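Local coordinates for protein putative acetyl-CoA acetyltransferase (Thermus thermophilus, PDB 1ULQ) that probably transfers acyl groups to and from coenzyme A in lipid metabolism, as a thiolase-family acetyl-CoA C-acyltransferase, at residues Glu46-Val51 / Val78-Cys83; Ala56-Glu61 / Thr84-Cys89. All blocks are in the same frame, centred on the assembly; numbering follows the deposited sequence.

Interaction 1: Glu46-Val51 / Val78-Cys83; sequences EEVEDV and VEVAGC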
loop_
_atom_site.group_PDB
_atom_site.type_symbol
_atom_site.label_atom_id
_atom_site.label_comp_id
_atom_site.label_asym_id
_atom_site.label_seq_id
_atom_site.Cartn_x
_atom_site.Cartn_y
_atom_site.Cartn_z
ATOM N N GLU C 46 8.968 -33.741 -22.704
ATOM C CA GLU C 46 10.403 -33.889 -22.487
ATOM C C GLU C 46 11.232 -33.502 -23.719
ATOM O O GLU C 46 12.431 -33.268 -23.606
ATOM C CB GLU C 46 10.732 -35.327 -22.078
ATOM C CG GLU C 46 9.905 -36.379 -22.804
ATOM C CD GLU C 46 10.677 -37.668 -23.030
ATOM O OE1 GLU C 46 11.218 -38.211 -22.036
ATOM O OE2 GLU C 46 10.739 -38.131 -24.201
ATOM N N GLU C 47 10.593 -33.423 -24.885
ATOM C CA GLU C 47 11.279 -33.083 -26.139
ATOM C C GLU C 47 11.579 -31.594 -26.289
ATOM O O GLU C 47 12.512 -31.207 -26.998
ATOM C CB GLU C 47 10.440 -33.546 -27.342
ATOM C CG GLU C 47 10.352 -35.059 -27.538
ATOM C CD GLU C 47 11.628 -35.652 -28.092
ATOM O OE1 GLU C 47 11.698 -36.894 -28.223
ATOM O OE2 GLU C 47 12.558 -34.878 -28.400
ATOM N N VAL C 48 10.770 -30.767 -25.631
ATOM C CA VAL C 48 10.935 -29.321 -25.671
ATOM C C VAL C 48 12.260 -28.917 -25.035
ATOM O O VAL C 48 12.611 -29.369 -23.940
ATOM C CB VAL C 48 9.810 -28.607 -24.918
ATOM C CG1 VAL C 48 9.889 -27.113 -25.169
ATOM C CG2 VAL C 48 8.478 -29.144 -25.349
ATOM N N GLU C 49 12.975 -28.045 -25.736
ATOM C CA GLU C 49 14.277 -27.543 -25.324
ATOM C C GLU C 49 14.203 -26.352 -24.373
ATOM O O GLU C 49 14.851 -26.331 -23.326
ATOM C CB GLU C 49 15.050 -27.140 -26.573
ATOM C CG GLU C 49 16.394 -26.505 -26.348
ATOM C CD GLU C 49 17.397 -27.468 -25.783
ATOM O OE1 GLU C 49 17.180 -28.696 -25.898
ATOM O OE2 GLU C 49 18.410 -26.994 -25.234
ATOM N N ASP C 50 13.407 -25.357 -24.739
ATOM C CA ASP C 50 13.280 -24.146 -23.934
ATOM C C ASP C 50 11.911 -23.522 -24.216
ATOM O O ASP C 50 11.297 -23.805 -25.249
ATOM C CB ASP C 50 14.420 -23.182 -24.319
ATOM C CG ASP C 50 14.488 -21.943 -23.435
ATOM O OD1 ASP C 50 13.926 -21.966 -22.319
ATOM O OD2 ASP C 50 15.133 -20.950 -23.859
ATOM N N VAL C 51 11.420 -22.689 -23.307
ATOM C CA VAL C 51 10.121 -22.052 -23.515
ATOM C C VAL C 51 10.215 -20.546 -23.375
ATOM O O VAL C 51 10.514 -20.025 -22.307
ATOM C CB VAL C 51 9.049 -22.583 -22.515
ATOM C CG1 VAL C 51 7.894 -21.612 -22.433
ATOM C CG2 VAL C 51 8.523 -23.931 -22.971
ATOM N N VAL C 78 11.287 -31.260 -15.370
ATOM C CA VAL C 78 12.219 -30.269 -14.881
ATOM C C VAL C 78 13.362 -29.848 -15.836
ATOM O O VAL C 78 13.969 -28.786 -15.659
ATOM C CB VAL C 78 12.777 -30.764 -13.523
ATOM C CG1 VAL C 78 14.306 -30.744 -13.505
ATOM C CG2 VAL C 78 12.197 -29.911 -12.406
ATOM N N GLU C 79 13.652 -30.660 -16.851
ATOM C CA GLU C 79 14.740 -30.339 -17.781
ATOM C C GLU C 79 14.442 -29.192 -18.735
ATOM O O GLU C 79 15.349 -28.452 -19.108
ATOM C CB GLU C 79 15.137 -31.567 -18.603
ATOM C CG GLU C 79 15.995 -32.583 -17.883
ATOM C CD GLU C 79 15.263 -33.277 -16.764
ATOM O OE1 GLU C 79 14.073 -33.598 -16.964
ATOM O OE2 GLU C 79 15.871 -33.515 -15.694
ATOM N N VAL C 80 13.182 -29.044 -19.131
ATOM C CA VAL C 80 12.808 -27.974 -20.056
ATOM C C VAL C 80 13.132 -26.582 -19.497
ATOM O O VAL C 80 12.709 -26.224 -18.395
ATOM C CB VAL C 80 11.305 -28.010 -20.396
ATOM C CG1 VAL C 80 11.011 -27.020 -21.515
ATOM C CG2 VAL C 80 10.894 -29.410 -20.793
ATOM N N ALA C 81 13.878 -25.797 -20.266
ATOM C CA ALA C 81 14.245 -24.459 -19.828
ATOM C C ALA C 81 13.149 -23.466 -20.149
ATOM O O ALA C 81 12.180 -23.788 -20.833
ATOM C CB ALA C 81 15.540 -24.024 -20.490
ATOM N N GLY C 82 13.317 -22.246 -19.655
ATOM C CA GLY C 82 12.333 -21.210 -19.900
ATOM C C GLY C 82 12.859 -19.818 -19.596
ATOM O O GLY C 82 13.660 -19.630 -18.679
ATOM N N CYS C 83 12.397 -18.843 -20.373
ATOM C CA CYS C 83 12.795 -17.455 -20.215
ATOM C C CYS C 83 11.613 -16.585 -20.591
ATOM O O CYS C 83 10.824 -16.950 -21.460
ATOM C CB CYS C 83 13.969 -17.149 -21.133
ATOM S SG CYS C 83 14.492 -15.437 -21.122
#
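Cys83 and Val51 are tied by the straighter of the short backbone bonds here, Cys83 N to Val51 O at 2.9 Å with 164° at the hydrogen. Ala81 N gives a longer bond of 3.3 Å to Glu49 O, and Val51 N makes a weak, bent one to Ala81 O. Asp50 lies nearest Ala81 and Val51 nearest Gly82, the two chains running in parallel. Gly82, with no side chain, lets its CA lie close against Val51 O. The charged ends turn to the second subunit, where Arg87 forms a salt bridge with Asp50 and Lys304 one with Glu49; a carboxylate suits each place because a cation across the interface answers it.

Packing rests on branched side chains. Val80 carries CG1 anti to its backbone N (chi1 -171°), which sets that methyl 3.8 Å from Val48 CG1, while Val51 CG2 touches the same methyl more loosely at 4.2 Å. Compact, beta-branched valines fit such a buried site.

The pair leads into two neighbouring parallel strands, 50-54 and 81-86, joined by a beta-alpha-beta crossover. Leu71 of helix 66-73 covers Val51 and Val80, and strand 110-118, the other neighbour of strand 50-54, brings Ile112 against Val48 and Val51.

Interaction 2: Ala56-Glu61 / Thr84-Cys89; sequences ANQAGE and TVNRLC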
loop_
_atom_site.group_PDB
_atom_site.type_symbol
_atom_site.label_atom_id
_atom_site.label_comp_id
_atom_site.label_asym_id
_atom_site.label_seq_id
_atom_site.Cartn_x
_atom_site.Cartn_y
_atom_site.Cartn_z
ATOM N N ALA C 56 4.308 -8.300 -20.470
ATOM C CA ALA C 56 4.532 -6.871 -20.308
ATOM C C ALA C 56 4.686 -6.370 -18.888
ATOM O O ALA C 56 5.265 -5.305 -18.657
ATOM C CB ALA C 56 3.413 -6.103 -20.989
ATOM N N ASN C 57 4.165 -7.122 -17.933
ATOM C CA ASN C 57 4.246 -6.711 -16.535
ATOM C C ASN C 57 4.505 -7.935 -15.687
ATOM O O ASN C 57 3.598 -8.733 -15.464
ATOM C CB ASN C 57 2.918 -6.056 -16.135
ATOM C CG ASN C 57 2.558 -6.283 -14.682
ATOM O OD1 ASN C 57 1.380 -6.357 -14.342
ATOM N ND2 ASN C 57 3.561 -6.382 -13.821
ATOM N N GLN C 58 5.718 -8.097 -15.190
ATOM C CA GLN C 58 5.980 -9.285 -14.407
ATOM C C GLN C 58 6.092 -9.023 -12.924
ATOM O O GLN C 58 6.913 -9.631 -12.251
ATOM C CB GLN C 58 7.240 -9.947 -14.931
ATOM C CG GLN C 58 7.116 -10.359 -16.377
ATOM C CD GLN C 58 8.458 -10.437 -17.048
ATOM O OE1 GLN C 58 9.413 -10.923 -16.459
ATOM N NE2 GLN C 58 8.543 -9.960 -18.287
ATOM N N ALA C 59 5.235 -8.150 -12.410
ATOM C CA ALA C 59 5.267 -7.779 -10.996
ATOM C C ALA C 59 4.371 -8.591 -10.048
ATOM O O ALA C 59 4.653 -8.678 -8.849
ATOM C CB ALA C 59 4.948 -6.293 -10.863
ATOM N N GLY C 60 3.314 -9.200 -10.581
ATOM C CA GLY C 60 2.403 -9.964 -9.742
ATOM C C GLY C 60 2.548 -11.474 -9.749
ATOM O O GLY C 60 3.635 -12.006 -9.557
ATOM N N GLU C 61 1.435 -12.172 -9.949
ATOM C CA GLU C 61 1.442 -13.629 -9.986
ATOM C C GLU C 61 2.261 -14.129 -11.181
ATOM O O GLU C 61 2.472 -15.327 -11.352
ATOM C CB GLU C 61 -0.000 -14.159 -10.038
ATOM C CG GLU C 61 -0.743 -14.073 -8.690
ATOM C CD GLU C 61 -2.257 -14.063 -8.831
ATOM O OE1 GLU C 61 -2.958 -14.238 -7.810
ATOM O OE2 GLU C 61 -2.747 -13.867 -9.966
ATOM N N THR C 84 11.487 -15.437 -19.935
ATOM C CA THR C 84 10.394 -14.514 -20.210
ATOM C C THR C 84 10.908 -13.245 -20.897
ATOM O O THR C 84 11.651 -12.458 -20.309
ATOM C CB THR C 84 9.659 -14.120 -18.913
ATOM O OG1 THR C 84 9.046 -15.275 -18.333
ATOM C CG2 THR C 84 8.591 -13.105 -19.204
ATOM N N VAL C 85 10.508 -13.048 -22.146
ATOM C CA VAL C 85 10.922 -11.876 -22.898
ATOM C C VAL C 85 9.925 -10.731 -22.721
ATOM O O VAL C 85 8.730 -10.959 -22.534
ATOM C CB VAL C 85 11.055 -12.210 -24.395
ATOM C CG1 VAL C 85 12.285 -13.082 -24.612
ATOM C CG2 VAL C 85 9.804 -12.922 -24.893
ATOM N N ASN C 86 10.414 -9.498 -22.780
ATOM C CA ASN C 86 9.542 -8.344 -22.617
ATOM C C ASN C 86 9.862 -7.157 -23.503
ATOM O O ASN C 86 10.795 -6.409 -23.225
ATOM C CB ASN C 86 9.546 -7.877 -21.166
ATOM C CG ASN C 86 8.841 -6.551 -20.988
ATOM O OD1 ASN C 86 7.944 -6.206 -21.764
ATOM N ND2 ASN C 86 9.228 -5.803 -19.957
ATOM N N ARG C 87 9.080 -6.997 -24.568
ATOM C CA ARG C 87 9.225 -5.880 -25.492
ATOM C C ARG C 87 7.820 -5.306 -25.571
ATOM O O ARG C 87 7.302 -5.036 -26.658
ATOM C CB ARG C 87 9.679 -6.342 -26.883
ATOM C CG ARG C 87 10.136 -5.194 -27.780
ATOM C CD ARG C 87 10.508 -5.641 -29.184
ATOM N NE ARG C 87 11.666 -6.539 -29.253
ATOM C CZ ARG C 87 12.925 -6.153 -29.445
ATOM N NH1 ARG C 87 13.225 -4.870 -29.587
ATOM N NH2 ARG C 87 13.883 -7.060 -29.525
ATOM N N LEU C 88 7.213 -5.147 -24.394
ATOM C CA LEU C 88 5.856 -4.619 -24.238
ATOM C C LEU C 88 4.801 -5.254 -25.133
ATOM O O LEU C 88 4.694 -6.479 -25.212
ATOM C CB LEU C 88 5.841 -3.095 -24.423
ATOM C CG LEU C 88 6.316 -2.322 -23.190
ATOM C CD1 LEU C 88 6.231 -0.843 -23.452
ATOM C CD2 LEU C 88 5.459 -2.682 -21.989
ATOM N N CYS C 89 4.023 -4.411 -25.800
ATOM C CA CYS C 89 2.950 -4.864 -26.674
ATOM C C CYS C 89 3.374 -5.966 -27.636
ATOM O O CYS C 89 2.581 -6.847 -27.970
ATOM C CB CYS C 89 2.399 -3.667 -27.441
ATOM S SG CYS C 89 2.020 -2.269 -26.355
#
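Gln58 and Thr84 approach from opposite directions, and the methyl CG2 of Thr84 meets the glutamine's terminal amide, 3.3 Å from Gln58 NE2 and 3.4 Å from Gln58 CD. The same NE2 passes 3.7 Å from Asn86 CB, with the two amide planes turned 70° apart. Farther along, the methyl of Ala56 rests against Leu88, CB to CD2 at 4.1 Å, and Asn86 OD1 lies 3.8 Å from Ala56 CA.

A second shell fixes these groups. Gln58 NE2 donates to Cys55 O, while Thr84 OG1 is held by Asn65 OD1 and Ala67 N, leaving its methyl to face the glutamine. Asn86 closes an Asx turn: with CG anti to the backbone N (chi1 170°), OD1 accepts from Leu88 N at 2.9 Å. Its ND2 donates to Gln58 OE1 of the second subunit, and a strand of that subunit pairs antiparallel with residues 84-86. Replacing Gln58 with alanine is likely to leave Cys55 O without its side-chain donor and to uncover the Thr84 methyl.

Between the two segments the contact is van der Waals, and the amides spend their polarity on the backbone and the second subunit. Cys89, predicted to carry the acyl-thioester intermediate, follows the Asx turn directly, and its side chain touches that of His356, a predicted proton acceptor.

Overall arrangement
Interactions 1 and 2 lie about 19 Å apart between centres and follow strand 81-86 from its beginning to the loop beyond it. Their segments alternate along the chain, 46-51, 56-61, 78-83 and 84-89, the last two adjoining. Interaction 1 belongs to the pairing of strands 50-54 and 81-86, the latter outermost in the mixed sheet of its own chain; interaction 2 joins the loop after strand 50-54 to the end of 81-86. All four segments belong to the N-terminal thiolase domain, and both contacts touch the second subunit. One strand, outermost in its own chain but with its sheet extended by the second subunit, thus joins the interface to the turn leading to the predicted nucleophile.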